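Local coordinates for DUF4439 domain-containing protein (Mycobacterium tuberculosis, PDB 2IB0), which is of unknown function but folds as a four-helix bundle of the ferritin-like kind, at residues A[21-26]-A[76-81]. Numbering follows the deposited sequence.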
loop_
_atom_site.group_PDB
_atom_site.type_symbol
_atom_site.label_atom_id
_atom_site.label_comp_id
_atom_site.label_asym_id
_atom_site.label_seq_id
_atom_site.Cartn_x
_atom_site.Cartn_y
_atom_site.Cartn_z
ATOM N N ALA A 21 23.257 1.855 4.294
ATOM C CA ALA A 21 21.911 1.534 4.793
ATOM C C ALA A 21 20.932 1.198 3.641
ATOM O O ALA A 21 20.091 0.306 3.775
ATOM C CB ALA A 21 21.350 2.690 5.651
ATOM N N ASP A 22 21.068 1.921 2.519
ATOM C CA ASP A 22 20.294 1.690 1.289
ATOM C C ASP A 22 20.500 0.243 0.786
ATOM O O ASP A 22 19.525 -0.505 0.625
ATOM C CB ASP A 22 20.705 2.737 0.221
ATOM C CG ASP A 22 19.720 2.849 -0.936
ATOM O OD1 ASP A 22 18.769 2.011 -1.053
ATOM O OD2 ASP A 22 19.882 3.829 -1.733
ATOM N N ASN A 23 21.757 -0.156 0.566
ATOM C CA ASN A 23 22.088 -1.537 0.172
ATOM C C ASN A 23 21.598 -2.589 1.149
ATOM O O ASN A 23 21.084 -3.654 0.751
ATOM C CB ASN A 23 23.610 -1.694 -0.027
ATOM C CG ASN A 23 24.121 -0.894 -1.216
ATOM O OD1 ASN A 23 23.332 -0.318 -1.973
ATOM N ND2 ASN A 23 25.435 -0.845 -1.384
ATOM N N ALA A 24 21.789 -2.303 2.436
ATOM C CA ALA A 24 21.357 -3.216 3.460
ATOM C C ALA A 24 19.870 -3.384 3.426
ATOM O O ALA A 24 19.400 -4.516 3.550
ATOM C CB ALA A 24 21.819 -2.772 4.837
ATOM N N ALA A 25 19.112 -2.283 3.246
ATOM C CA ALA A 25 17.679 -2.412 3.213
ATOM C C ALA A 25 17.233 -3.227 1.997
ATOM O O ALA A 25 16.288 -3.965 2.077
ATOM C CB ALA A 25 16.978 -1.001 3.236
ATOM N N LEU A 26 17.853 -3.022 0.841
ATOM C CA LEU A 26 17.339 -3.658 -0.362
ATOM C C LEU A 26 17.722 -5.147 -0.415
ATOM O O LEU A 26 16.949 -5.975 -0.960
ATOM C CB LEU A 26 17.828 -2.900 -1.607
ATOM C CG LEU A 26 17.331 -3.379 -2.981
ATOM C CD1 LEU A 26 15.848 -3.220 -3.166
ATOM C CD2 LEU A 26 18.117 -2.777 -4.152
ATOM N N ARG A 76 24.116 -1.304 -8.689
ATOM C CA ARG A 76 24.801 -0.718 -7.546
ATOM C C ARG A 76 26.210 -1.297 -7.277
ATOM O O ARG A 76 26.925 -0.783 -6.406
ATOM C CB ARG A 76 23.961 -0.903 -6.284
ATOM C CG ARG A 76 22.611 -0.211 -6.311
ATOM C CD ARG A 76 21.925 -0.403 -4.986
ATOM N NE ARG A 76 20.658 0.332 -4.882
ATOM C CZ ARG A 76 20.038 0.551 -3.732
ATOM N NH1 ARG A 76 20.570 0.100 -2.591
ATOM N NH2 ARG A 76 18.872 1.181 -3.716
ATOM N N GLY A 77 26.591 -2.362 -7.988
ATOM C CA GLY A 77 27.852 -3.064 -7.719
ATOM C C GLY A 77 27.738 -4.053 -6.576
ATOM O O GLY A 77 28.738 -4.421 -5.940
ATOM N N VAL A 78 26.522 -4.517 -6.320
ATOM C CA VAL A 78 26.287 -5.485 -5.264
ATOM C C VAL A 78 25.837 -6.804 -5.894
ATOM O O VAL A 78 24.899 -6.827 -6.699
ATOM C CB VAL A 78 25.205 -4.980 -4.235
ATOM C CG1 VAL A 78 24.904 -6.032 -3.186
ATOM C CG2 VAL A 78 25.635 -3.656 -3.574
ATOM N N THR A 79 26.495 -7.897 -5.535
ATOM C CA THR A 79 26.030 -9.210 -5.975
ATOM C C THR A 79 24.893 -9.618 -5.046
ATOM O O THR A 79 25.065 -9.664 -3.821
ATOM C CB THR A 79 27.141 -10.292 -5.919
ATOM O OG1 THR A 79 27.656 -10.359 -4.585
ATOM C CG2 THR A 79 28.301 -9.995 -6.923
ATOM N N ALA A 80 23.726 -9.877 -5.632
ATOM C CA ALA A 80 22.512 -10.212 -4.882
ATOM C C ALA A 80 22.669 -11.422 -3.935
ATOM O O ALA A 80 23.328 -12.419 -4.292
ATOM C CB ALA A 80 21.365 -10.440 -5.861
ATOM N N PRO A 81 22.085 -11.325 -2.709
ATOM C CA PRO A 81 21.786 -12.554 -1.964
ATOM C C PRO A 81 20.977 -13.523 -2.843
ATOM O O PRO A 81 19.988 -13.116 -3.481
ATOM C CB PRO A 81 20.930 -12.063 -0.767
ATOM C CG PRO A 81 20.552 -10.632 -1.077
ATOM C CD PRO A 81 21.697 -10.125 -1.940
#
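Arg76 reaches across to the first turns of helix 18-46 and places its guanidinium among three side chains, Asp22, Asn23 and Leu26. Asp22 forms a salt bridge: its OD1 accepts from Arg76 NH2 at 2.8 Å and, through a weak and more bent bond, from Arg76 NH1 at 3.0 Å. Both terminal nitrogens share one oxygen, with the carboxylate and guanidinium planes 74° apart and NH2 approaching OD1 from above the carboxylate plane. Asp126, the stronger partner of NH2, makes another salt bridge, so two carboxylates share the arginine's charge. Asn23 adds a neutral acceptor: Arg76 NH1 gives a hydrogen bond to Asn23 OD1 at 2.9 Å, arriving in the carbonyl plane on a lone pair. Leu26, buried and nonpolar, supplies a lid, with CD2 over the centre of one guanidinium face, 3.9 Å from Arg76 CZ.

Arginine suits the place because its chain, extended from CG to NE, is long enough to reach helix 18-46 and ends in a flat head with several donors. Asp22 carries CG anti to its own backbone N (chi1 -164°), which brings OD1 within bonding distance of the guanidinium. As a buried anion it uses both oxygens, OD2 accepting from Glu122 N. Val78 offers its methyl CG2 to Asn23 ND2 at 3.6 Å.

These bonds tie the arginine to the start of helix 124-150 and the aspartate to the link before it. Gly77, with positive phi, ends helix 52-75 in a Schellman motif, a conformation that glycine readily adopts; the chain then runs on beside helix 18-46, where Val78 touches Cys27. Leu26 also packs on Val69, Met72 and Leu73 of helix 52-75 and on Trp114 of helix 96-120, placing the contact at one end of the four-helix bundle.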